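Local coordinates for protein dextranase (Pseudarthrobacter oxydans, PDB 6NZS) that hydrolyses internal alpha-1,6-glucosidic linkages of dextran as an endo-acting glycoside hydrolase of family 49, at residues 40-43 against 49-52; 266-269 against 275-278; 562-567 against 580-585. All blocks are in the same frame, centred on the assembly; numbering follows the deposited sequence.

Contact 1 of 3, residues 40-43 against 49-52; sequences QVAQ and KAYD
Val41 and Tyr51 form an antiparallel hydrogen-bonded pair, with Val41 N giving to Tyr51 O at 2.8 Å and Tyr51 N giving back to Val41 O at 2.7 Å. The next pair, Gln40 with Asp52, is non-hydrogen-bonded. Gln40 CA also makes a CA-H...O contact with Tyr51 O. Here the side chains make the bond. They run side by side in the same direction, and Gln40 NE2 donates to Asp52 OD1 at 3.0 Å. The bond leaves in the amide plane of Gln40 but arrives from above the carboxylate plane of Asp52. The Gln40 chain is extended beyond CG (chi2 178°), which carries its amide out to the carboxylate. The other oxygen, Asp52 OD2, takes the backbone N-H of Thr3, so both carboxylate oxygens have a partner. Beyond the paired residues, Ala42 CB packs against Ala50 CB at 4.1 Å. A water accepts from Gln43 N and donates to Lys49 O, linking the two segments past the last pair. On the face opposite Gln40, Val41 and Tyr51 both reach Leu10 of strand 10-11. This is the turn end of the beta hairpin 37-43/51-58, in the Ig-like N-terminal domain of the family.

Contact 2 of 3, residues 266-269 against 275-278; sequences FRFL and QYKV
Tyr276 and Val278 of strand 275-278 approach Phe268 across the interior of a right-handed parallel beta-helix, the fold of the catalytic domain in this family. Strands 266-268 and 275-278 lie on different walls. Their axes are 10.5 Å apart, so side chains alone span the gap, and they run nearly antiparallel, at 176°. Gln275 comes first. Its side chain folds along its own strand, and NE2 donates to Tyr276 O at 3.0 Å. Tyr276 makes the main contact. The edge of its ring is turned toward the face of Phe268 in an offset edge-to-face pair, with centroids 5.4 Å apart and planes at 75°. Tyr276 CD1 is 3.6 Å from Phe268 CD2. Tyr276 OH accepts from the backbone N-H of Gln273 in the connecting loop. Lys277 points away from Phe268. Its amine bonds to Arg201 O and also lies against Trp253 in a cation-pi contact. Val278 points back inward and touches Phe318, on whose ring Phe268 stacks; Phe318 lies on the neighbouring strand 316-320. Val278 CG2 sits beside the backbone N, anti to the carbonyl carbon, and this methyl reaches Phe268 CE1 at 3.8 Å.

Contact 3 of 3, residues 562-567 against 580-585; sequences DNWADH and NSWNAW
Two tryptophans join the last strand of the beta-helix, 582-585, to the C-terminal loop that precedes it. Trp564 comes from the loop and Trp582 from the first position of the strand. Their side chains cross at about a right angle. The six-membered rings meet obliquely, with centroids 5.5 Å apart and planes at 58°. The closest approach is Trp564 CE3 to Trp582 CH2 at 3.6 Å. Trp564 CE3 lies near the plane of the Trp582 indole, at its benzo edge. Next to it, Trp564 CZ3 is 3.9 Å from Trp582 CZ2. In both residues CG lies between the backbone N and the carbonyl carbon (chi1 60° in Trp564, 68° in Trp582), and each indole reaches across to the other. Strand 582-585 runs parallel to strand 545-552, as successive coils of a parallel beta-helix do, and the loop folds against this end of the helix. Trp582 and Phe574 form an edge-to-face pair, and Lys559 meets Trp582 in a cation-pi contact, while Trp564 meets Trp579 and Ile557. Were Trp564 an alanine, a gap would probably open beside the benzo edge of Trp582, and that ring would be less restrained on this side. Ala565 CB lies over one face of the Trp564 indole, toward the rim, 3.7 Å above its plane.

In the fold
The three contacts follow one another along the chain without touching. Contact 1 lies in the Ig-like N-terminal domain. Contacts 2 and 3 belong to the beta-helix, on opposite sides of the centre of the chain. Their centres are 46 Å apart, and their nearest atoms about 37 Å. Strands 275-279 and 582-585 are nevertheless linked through the succession of parallel strands between them. Contact 1 is closer to contact 2, with nearest atoms about 23 Å apart, than to contact 3, at about 41 Å. Contact 2 is buried inside the beta-helix, whereas contacts 1 and 3 are only partly buried.

Contact 1 of 3, residues 40-43 against 49-52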
ATOM      1  N   GLN A  40      22.301   0.027  10.422  1.00 11.75           N
ATOM      2  CA  GLN A  40      23.301  -1.026  10.280  1.00 13.24           C
ATOM      3  C   GLN A  40      22.703  -2.331  10.783  1.00 12.38           C
ATOM      4  O   GLN A  40      21.794  -2.329  11.617  1.00 12.33           O
ATOM      5  CB  GLN A  40      24.579  -0.714  11.066  1.00 16.28           C
ATOM      6  CG  GLN A  40      25.402   0.426  10.495  1.00 20.94           C
ATOM      7  CD  GLN A  40      26.622   0.735  11.339  1.00 25.57           C
ATOM      8  OE1 GLN A  40      26.745   0.253  12.465  1.00 32.85           O
ATOM      9  NE2 GLN A  40      27.534   1.537  10.797  1.00 32.81           N
ATOM     10  N   VAL A  41      23.204  -3.451  10.251  1.00 12.17           N
ATOM     11  CA  VAL A  41      22.663  -4.777  10.544  1.00 12.18           C
ATOM     12  C   VAL A  41      23.808  -5.730  10.846  1.00 12.79           C
ATOM     13  O   VAL A  41      24.809  -5.763  10.121  1.00 13.41           O
ATOM     14  CB  VAL A  41      21.843  -5.348   9.364  1.00 15.17           C
ATOM     15  CG1 VAL A  41      21.058  -6.588   9.798  1.00 12.85           C
ATOM     16  CG2 VAL A  41      20.921  -4.319   8.767  1.00 19.35           C
ATOM     17  N   ALA A  42      23.632  -6.546  11.881  1.00 11.21           N
ATOM     18  CA  ALA A  42      24.594  -7.582  12.228  1.00 13.16           C
ATOM     19  C   ALA A  42      23.848  -8.873  12.503  1.00 14.08           C
ATOM     20  O   ALA A  42      22.745  -8.859  13.045  1.00 13.37           O
ATOM     21  CB  ALA A  42      25.357  -7.200  13.494  1.00 14.91           C
ATOM     22  N   GLN A  43      24.461 -10.001  12.141  1.00 13.62           N
ATOM     23  CA  GLN A  43      23.926 -11.283  12.577  1.00 15.22           C
ATOM     24  C   GLN A  43      23.899 -11.305  14.097  1.00 16.70           C
ATOM     25  O   GLN A  43      24.809 -10.793  14.753  1.00 16.49           O
ATOM     26  CB  GLN A  43      24.807 -12.415  12.051  1.00 16.89           C
ATOM     27  CG  GLN A  43      24.136 -13.772  12.035  1.00 21.88           C
ATOM     28  CD  GLN A  43      24.921 -14.795  11.239  1.00 20.30           C
ATOM     29  OE1 GLN A  43      24.799 -14.872  10.014  1.00 21.72           O
ATOM     30  NE2 GLN A  43      25.724 -15.594  11.931  1.00 19.86           N
ATOM     31  N   LYS A  49      29.973  -7.215  14.213  1.00 23.47           N
ATOM     32  CA  LYS A  49      30.153  -7.118  12.766  1.00 23.25           C
ATOM     33  C   LYS A  49      28.859  -6.566  12.168  1.00 19.61           C
ATOM     34  O   LYS A  49      28.042  -7.302  11.613  1.00 20.54           O
ATOM     35  CB  LYS A  49      30.503  -8.486  12.180  1.00 25.70           C
ATOM     36  CG  LYS A  49      31.784  -9.089  12.738  1.00 30.83           C
ATOM     37  CD  LYS A  49      32.217 -10.296  11.924  1.00 33.73           C
ATOM     38  CE  LYS A  49      33.674 -10.640  12.185  1.00 42.07           C
ATOM     39  NZ  LYS A  49      34.321 -11.246  10.986  1.00 47.19           N
ATOM     40  N   ALA A  50      28.686  -5.253  12.285  1.00 20.50           N
ATOM     41  CA  ALA A  50      27.499  -4.573  11.784  1.00 17.99           C
ATOM     42  C   ALA A  50      27.811  -3.932  10.439  1.00 20.01           C
ATOM     43  O   ALA A  50      28.848  -3.277  10.280  1.00 24.10           O
ATOM     44  CB  ALA A  50      27.014  -3.514  12.774  1.00 21.83           C
ATOM     45  N   TYR A  51      26.908  -4.116   9.482  1.00 13.48           N
ATOM     46  CA  TYR A  51      27.098  -3.669   8.110  1.00 12.79           C
ATOM     47  C   TYR A  51      26.081  -2.587   7.772  1.00 14.29           C
ATOM     48  O   TYR A  51      24.915  -2.681   8.161  1.00 15.62           O
ATOM     49  CB  TYR A  51      26.916  -4.837   7.149  1.00 13.92           C
ATOM     50  CG  TYR A  51      27.944  -5.923   7.329  1.00 18.19           C
ATOM     51  CD1 TYR A  51      29.157  -5.858   6.663  1.00 18.53           C
ATOM     52  CD2 TYR A  51      27.705  -7.007   8.170  1.00 18.89           C
ATOM     53  CE1 TYR A  51      30.108  -6.854   6.816  1.00 21.86           C
ATOM     54  CE2 TYR A  51      28.653  -8.009   8.330  1.00 21.32           C
ATOM     55  CZ  TYR A  51      29.848  -7.921   7.649  1.00 23.20           C
ATOM     56  OH  TYR A  51      30.797  -8.912   7.803  1.00 28.43           O
ATOM     57  N   ASP A  52      26.529  -1.565   7.049  1.00 12.88           N
ATOM     58  CA  ASP A  52      25.630  -0.502   6.619  1.00 12.58           C
ATOM     59  C   ASP A  52      24.642  -1.013   5.582  1.00 11.99           C
ATOM     60  O   ASP A  52      24.993  -1.809   4.707  1.00 12.91           O
ATOM     61  CB  ASP A  52      26.447   0.626   6.002  1.00 13.79           C
ATOM     62  CG  ASP A  52      27.406   1.236   6.988  1.00 15.97           C
ATOM     63  OD1 ASP A  52      26.939   1.957   7.893  1.00 15.85           O
ATOM     64  OD2 ASP A  52      28.622   0.983   6.868  1.00 18.48           O
TER
HETATM   65  O   HOH W   1      27.171  -9.954  11.084  1.00 23.39           O

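Contact 2 of 3, residues 266-269 against 275-278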
ATOM      1  N   PHE A 266       6.997   0.025 -16.275  1.00 12.65           N
ATOM      2  CA  PHE A 266       7.028  -1.060 -17.250  1.00 13.46           C
ATOM      3  C   PHE A 266       5.618  -1.412 -17.682  1.00 13.97           C
ATOM      4  O   PHE A 266       4.721  -1.568 -16.847  1.00 14.06           O
ATOM      5  CB  PHE A 266       7.693  -2.317 -16.680  1.00 14.47           C
ATOM      6  CG  PHE A 266       9.170  -2.181 -16.477  1.00 15.11           C
ATOM      7  CD1 PHE A 266      10.043  -2.311 -17.542  1.00 16.88           C
ATOM      8  CD2 PHE A 266       9.687  -1.918 -15.218  1.00 13.05           C
ATOM      9  CE1 PHE A 266      11.405  -2.181 -17.361  1.00 16.21           C
ATOM     10  CE2 PHE A 266      11.055  -1.790 -15.031  1.00 15.62           C
ATOM     11  CZ  PHE A 266      11.912  -1.917 -16.105  1.00 14.30           C
ATOM     12  N   ARG A 267       5.435  -1.569 -18.988  1.00 15.01           N
ATOM     13  CA  ARG A 267       4.195  -2.085 -19.539  1.00 15.61           C
ATOM     14  C   ARG A 267       4.528  -3.287 -20.406  1.00 12.83           C
ATOM     15  O   ARG A 267       5.329  -3.179 -21.344  1.00 14.98           O
ATOM     16  CB  ARG A 267       3.474  -1.038 -20.379  1.00 15.92           C
ATOM     17  CG  ARG A 267       2.293  -1.641 -21.121  1.00 15.65           C
ATOM     18  CD  ARG A 267       1.395  -0.585 -21.729  1.00 18.59           C
ATOM     19  NE  ARG A 267       0.272  -1.206 -22.420  1.00 19.21           N
ATOM     20  CZ  ARG A 267      -0.627  -0.538 -23.128  1.00 20.63           C
ATOM     21  NH1 ARG A 267      -0.537   0.780 -23.233  1.00 24.48           N
ATOM     22  NH2 ARG A 267      -1.615  -1.189 -23.731  1.00 21.37           N
ATOM     23  N   PHE A 268       3.933  -4.431 -20.077  1.00 14.15           N
ATOM     24  CA  PHE A 268       3.998  -5.599 -20.949  1.00 14.64           C
ATOM     25  C   PHE A 268       2.811  -5.454 -21.893  1.00 14.08           C
ATOM     26  O   PHE A 268       1.684  -5.836 -21.576  1.00 14.61           O
ATOM     27  CB  PHE A 268       3.934  -6.886 -20.138  1.00 15.04           C
ATOM     28  CG  PHE A 268       5.194  -7.192 -19.364  1.00 14.99           C
ATOM     29  CD1 PHE A 268       5.464  -6.550 -18.165  1.00 16.03           C
ATOM     30  CD2 PHE A 268       6.088  -8.150 -19.818  1.00 15.53           C
ATOM     31  CE1 PHE A 268       6.613  -6.857 -17.433  1.00 15.37           C
ATOM     32  CE2 PHE A 268       7.229  -8.465 -19.095  1.00 15.02           C
ATOM     33  CZ  PHE A 268       7.497  -7.812 -17.903  1.00 16.34           C
ATOM     34  N   LEU A 269       3.078  -4.869 -23.063  1.00 15.23           N
ATOM     35  CA  LEU A 269       2.024  -4.534 -24.012  1.00 17.75           C
ATOM     36  C   LEU A 269       1.379  -5.777 -24.601  1.00 16.74           C
ATOM     37  O   LEU A 269       0.172  -5.782 -24.870  1.00 22.56           O
ATOM     38  CB  LEU A 269       2.611  -3.671 -25.122  1.00 20.00           C
ATOM     39  CG  LEU A 269       1.732  -3.347 -26.329  1.00 23.43           C
ATOM     40  CD1 LEU A 269       0.812  -2.202 -26.008  1.00 22.95           C
ATOM     41  CD2 LEU A 269       2.605  -3.016 -27.533  1.00 26.27           C
ATOM     42  N   GLN A 275       3.822 -17.198 -18.878  1.00 13.77           N
ATOM     43  CA  GLN A 275       4.326 -16.844 -17.553  1.00 14.09           C
ATOM     44  C   GLN A 275       5.117 -15.548 -17.641  1.00 15.03           C
ATOM     45  O   GLN A 275       6.091 -15.458 -18.396  1.00 14.69           O
ATOM     46  CB  GLN A 275       5.215 -17.955 -16.994  1.00 14.30           C
ATOM     47  CG  GLN A 275       5.931 -17.583 -15.688  1.00 14.95           C
ATOM     48  CD  GLN A 275       5.037 -17.768 -14.475  1.00 17.13           C
ATOM     49  OE1 GLN A 275       4.542 -18.865 -14.217  1.00 19.83           O
ATOM     50  NE2 GLN A 275       4.819 -16.688 -13.725  1.00 14.80           N
ATOM     51  N   TYR A 276       4.710 -14.558 -16.849  1.00 12.34           N
ATOM     52  CA  TYR A 276       5.421 -13.299 -16.703  1.00 11.92           C
ATOM     53  C   TYR A 276       6.046 -13.257 -15.315  1.00 11.27           C
ATOM     54  O   TYR A 276       5.533 -13.862 -14.370  1.00 12.31           O
ATOM     55  CB  TYR A 276       4.462 -12.105 -16.830  1.00 11.34           C
ATOM     56  CG  TYR A 276       3.868 -11.965 -18.212  1.00 12.02           C
ATOM     57  CD1 TYR A 276       4.559 -11.305 -19.217  1.00 14.15           C
ATOM     58  CD2 TYR A 276       2.632 -12.510 -18.514  1.00 14.51           C
ATOM     59  CE1 TYR A 276       4.029 -11.179 -20.492  1.00 14.89           C
ATOM     60  CE2 TYR A 276       2.092 -12.396 -19.787  1.00 15.21           C
ATOM     61  CZ  TYR A 276       2.798 -11.729 -20.768  1.00 16.69           C
ATOM     62  OH  TYR A 276       2.262 -11.625 -22.044  1.00 16.62           O
ATOM     63  N   LYS A 277       7.166 -12.548 -15.199  1.00 11.54           N
ATOM     64  CA  LYS A 277       7.810 -12.366 -13.904  1.00 11.20           C
ATOM     65  C   LYS A 277       8.338 -10.950 -13.798  1.00 12.05           C
ATOM     66  O   LYS A 277       8.997 -10.455 -14.715  1.00 12.02           O
ATOM     67  CB  LYS A 277       8.979 -13.343 -13.710  1.00 11.80           C
ATOM     68  CG  LYS A 277       8.556 -14.796 -13.531  1.00 11.76           C
ATOM     69  CD  LYS A 277       9.757 -15.718 -13.347  1.00 13.52           C
ATOM     70  CE  LYS A 277       9.304 -17.137 -13.025  1.00 14.52           C
ATOM     71  NZ  LYS A 277      10.430 -18.113 -13.001  1.00 13.96           N
ATOM     72  N   VAL A 278       8.057 -10.308 -12.669  1.00 10.50           N
ATOM     73  CA  VAL A 278       8.738  -9.084 -12.269  1.00 10.74           C
ATOM     74  C   VAL A 278       9.207  -9.361 -10.851  1.00 10.06           C
ATOM     75  O   VAL A 278       8.377  -9.498  -9.946  1.00 11.54           O
ATOM     76  CB  VAL A 278       7.814  -7.859 -12.316  1.00 10.46           C
ATOM     77  CG1 VAL A 278       8.528  -6.637 -11.755  1.00 11.72           C
ATOM     78  CG2 VAL A 278       7.341  -7.608 -13.756  1.00 11.53           C
TER

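Contact 3 of 3, residues 562-567 against 580-585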
ATOM      1  N   ASP A 562     -25.657  -3.045  23.943  1.00 21.74           N
ATOM      2  CA  ASP A 562     -26.014  -1.626  24.020  1.00 22.70           C
ATOM      3  C   ASP A 562     -24.808  -0.705  23.807  1.00 24.30           C
ATOM      4  O   ASP A 562     -24.733   0.388  24.372  1.00 23.54           O
ATOM      5  CB  ASP A 562     -26.745  -1.297  25.330  1.00 26.32           C
ATOM      6  CG  ASP A 562     -27.539  -0.004  25.254  1.00 29.83           C
ATOM      7  OD1 ASP A 562     -27.999   0.364  24.152  1.00 33.88           O
ATOM      8  OD2 ASP A 562     -27.706   0.646  26.310  1.00 37.61           O
ATOM      9  N   ASN A 563     -23.850  -1.133  22.978  1.00 18.67           N
ATOM     10  CA  ASN A 563     -22.671  -0.324  22.683  1.00 15.35           C
ATOM     11  C   ASN A 563     -22.407  -0.226  21.183  1.00 12.82           C
ATOM     12  O   ASN A 563     -21.276   0.069  20.779  1.00 12.91           O
ATOM     13  CB  ASN A 563     -21.438  -0.869  23.411  1.00 14.91           C
ATOM     14  CG  ASN A 563     -21.023  -2.243  22.910  1.00 13.41           C
ATOM     15  OD1 ASN A 563     -21.712  -2.840  22.085  1.00 12.95           O
ATOM     16  ND2 ASN A 563     -19.892  -2.742  23.392  1.00 14.93           N
ATOM     17  N   TRP A 564     -23.425  -0.459  20.349  1.00 13.32           N
ATOM     18  CA  TRP A 564     -23.227  -0.646  18.916  1.00 12.12           C
ATOM     19  C   TRP A 564     -23.687   0.516  18.049  1.00 11.97           C
ATOM     20  O   TRP A 564     -23.182   0.657  16.932  1.00 11.73           O
ATOM     21  CB  TRP A 564     -23.938  -1.932  18.435  1.00 13.34           C
ATOM     22  CG  TRP A 564     -25.420  -1.898  18.670  1.00 14.28           C
ATOM     23  CD1 TRP A 564     -26.082  -2.351  19.770  1.00 15.46           C
ATOM     24  CD2 TRP A 564     -26.411  -1.345  17.799  1.00 13.87           C
ATOM     25  NE1 TRP A 564     -27.433  -2.121  19.636  1.00 16.30           N
ATOM     26  CE2 TRP A 564     -27.662  -1.504  18.436  1.00 13.63           C
ATOM     27  CE3 TRP A 564     -26.370  -0.747  16.536  1.00 12.78           C
ATOM     28  CZ2 TRP A 564     -28.855  -1.075  17.855  1.00 14.43           C
ATOM     29  CZ3 TRP A 564     -27.552  -0.315  15.965  1.00 15.05           C
ATOM     30  CH2 TRP A 564     -28.780  -0.481  16.625  1.00 15.53           C
ATOM     31  N   ALA A 565     -24.632   1.336  18.509  1.00 12.49           N
ATOM     32  CA  ALA A 565     -25.349   2.230  17.609  1.00 11.01           C
ATOM     33  C   ALA A 565     -24.507   3.450  17.217  1.00 12.09           C
ATOM     34  O   ALA A 565     -23.362   3.622  17.654  1.00 12.09           O
ATOM     35  CB  ALA A 565     -26.709   2.602  18.200  1.00 13.86           C
ATOM     36  N   ASP A 566     -25.086   4.310  16.369  1.00 12.58           N
ATOM     37  CA  ASP A 566     -24.298   5.369  15.740  1.00 11.73           C
ATOM     38  C   ASP A 566     -23.710   6.341  16.758  1.00 11.69           C
ATOM     39  O   ASP A 566     -22.585   6.826  16.571  1.00 12.93           O
ATOM     40  CB  ASP A 566     -25.065   6.086  14.617  1.00 13.50           C
ATOM     41  CG  ASP A 566     -26.387   6.721  15.068  1.00 14.15           C
ATOM     42  OD1 ASP A 566     -26.858   6.504  16.204  1.00 14.33           O
ATOM     43  OD2 ASP A 566     -26.964   7.451  14.241  1.00 21.84           O
ATOM     44  N   HIS A 567     -24.433   6.611  17.845  1.00 12.40           N
ATOM     45  CA  HIS A 567     -23.983   7.499  18.911  1.00 12.69           C
ATOM     46  C   HIS A 567     -23.285   6.750  20.036  1.00 13.16           C
ATOM     47  O   HIS A 567     -22.952   7.364  21.060  1.00 13.41           O
ATOM     48  CB  HIS A 567     -25.190   8.253  19.488  1.00 14.28           C
ATOM     49  CG  HIS A 567     -26.257   7.351  20.031  1.00 15.24           C
ATOM     50  ND1 HIS A 567     -26.301   6.954  21.351  1.00 16.98           N
ATOM     51  CD2 HIS A 567     -27.312   6.754  19.425  1.00 20.05           C
ATOM     52  CE1 HIS A 567     -27.340   6.161  21.536  1.00 21.78           C
ATOM     53  NE2 HIS A 567     -27.965   6.016  20.383  1.00 23.12           N
ATOM     54  N   ASN A 580     -31.962  -7.401  10.096  1.00 16.32           N
ATOM     55  CA  ASN A 580     -31.747  -8.843  10.123  1.00 15.49           C
ATOM     56  C   ASN A 580     -30.661  -9.308   9.162  1.00 15.91           C
ATOM     57  O   ASN A 580     -30.394 -10.514   9.087  1.00 14.95           O
ATOM     58  CB  ASN A 580     -33.066  -9.579   9.887  1.00 17.43           C
ATOM     59  CG  ASN A 580     -33.959  -9.526  11.098  1.00 22.24           C
ATOM     60  OD1 ASN A 580     -33.495  -9.708  12.225  1.00 22.45           O
ATOM     61  ND2 ASN A 580     -35.239  -9.258  10.884  1.00 28.56           N
ATOM     62  N   SER A 581     -30.014  -8.384   8.460  1.00 13.37           N
ATOM     63  CA  SER A 581     -28.940  -8.697   7.531  1.00 14.27           C
ATOM     64  C   SER A 581     -27.557  -8.472   8.126  1.00 13.03           C
ATOM     65  O   SER A 581     -26.568  -8.549   7.395  1.00 13.58           O
ATOM     66  CB  SER A 581     -29.096  -7.886   6.247  1.00 14.34           C
ATOM     67  OG  SER A 581     -30.191  -8.374   5.482  1.00 16.03           O
ATOM     68  N   TRP A 582     -27.460  -8.182   9.424  1.00 12.76           N
ATOM     69  CA  TRP A 582     -26.144  -8.040  10.041  1.00 12.51           C
ATOM     70  C   TRP A 582     -26.183  -8.523  11.479  1.00 13.32           C
ATOM     71  O   TRP A 582     -27.247  -8.640  12.093  1.00 15.06           O
ATOM     72  CB  TRP A 582     -25.590  -6.605   9.966  1.00 12.74           C
ATOM     73  CG  TRP A 582     -26.336  -5.589  10.789  1.00 12.51           C
ATOM     74  CD1 TRP A 582     -27.465  -4.926  10.425  1.00 12.95           C
ATOM     75  CD2 TRP A 582     -25.977  -5.085  12.093  1.00 12.97           C
ATOM     76  NE1 TRP A 582     -27.851  -4.053  11.419  1.00 13.23           N
ATOM     77  CE2 TRP A 582     -26.954  -4.135  12.453  1.00 13.50           C
ATOM     78  CE3 TRP A 582     -24.933  -5.352  12.988  1.00 13.41           C
ATOM     79  CZ2 TRP A 582     -26.921  -3.451  13.667  1.00 13.64           C
ATOM     80  CZ3 TRP A 582     -24.902  -4.669  14.198  1.00 13.22           C
ATOM     81  CH2 TRP A 582     -25.890  -3.735  14.523  1.00 14.84           C
ATOM     82  N   ASN A 583     -24.996  -8.767  12.023  1.00 12.67           N
ATOM     83  CA  ASN A 583     -24.846  -9.102  13.428  1.00 12.55           C
ATOM     84  C   ASN A 583     -23.485  -8.605  13.887  1.00 14.10           C
ATOM     85  O   ASN A 583     -22.545  -8.506  13.094  1.00 13.96           O
ATOM     86  CB  ASN A 583     -24.981 -10.613  13.658  1.00 13.20           C
ATOM     87  CG  ASN A 583     -25.228 -10.966  15.116  1.00 15.36           C
ATOM     88  OD1 ASN A 583     -25.502 -10.097  15.948  1.00 15.54           O
ATOM     89  ND2 ASN A 583     -25.124 -12.246  15.433  1.00 15.89           N
ATOM     90  N   ALA A 584     -23.396  -8.272  15.171  1.00 14.24           N
ATOM     91  CA  ALA A 584     -22.131  -7.968  15.830  1.00 12.42           C
ATOM     92  C   ALA A 584     -22.130  -8.748  17.132  1.00 13.09           C
ATOM     93  O   ALA A 584     -23.035  -8.571  17.953  1.00 13.89           O
ATOM     94  CB  ALA A 584     -21.986  -6.465  16.108  1.00 13.15           C
ATOM     95  N   TRP A 585     -21.147  -9.626  17.314  1.00 12.57           N
ATOM     96  CA  TRP A 585     -21.151 -10.469  18.500  1.00 14.03           C
ATOM     97  C   TRP A 585     -19.731 -10.830  18.905  1.00 16.36           C
ATOM     98  O   TRP A 585     -18.793 -10.749  18.111  1.00 15.52           O
ATOM     99  CB  TRP A 585     -22.018 -11.724  18.302  1.00 16.66           C
ATOM    100  CG  TRP A 585     -21.372 -12.836  17.509  1.00 15.33           C
ATOM    101  CD1 TRP A 585     -20.773 -13.956  18.011  1.00 17.87           C
ATOM    102  CD2 TRP A 585     -21.282 -12.941  16.081  1.00 14.88           C
ATOM    103  NE1 TRP A 585     -20.309 -14.749  16.983  1.00 18.82           N
ATOM    104  CE2 TRP A 585     -20.613 -14.149  15.790  1.00 15.67           C
ATOM    105  CE3 TRP A 585     -21.700 -12.132  15.024  1.00 15.43           C
ATOM    106  CZ2 TRP A 585     -20.355 -14.566  14.487  1.00 16.64           C
ATOM    107  CZ3 TRP A 585     -21.447 -12.550  13.723  1.00 16.72           C
ATOM    108  CH2 TRP A 585     -20.779 -13.758  13.470  1.00 16.40           C
TER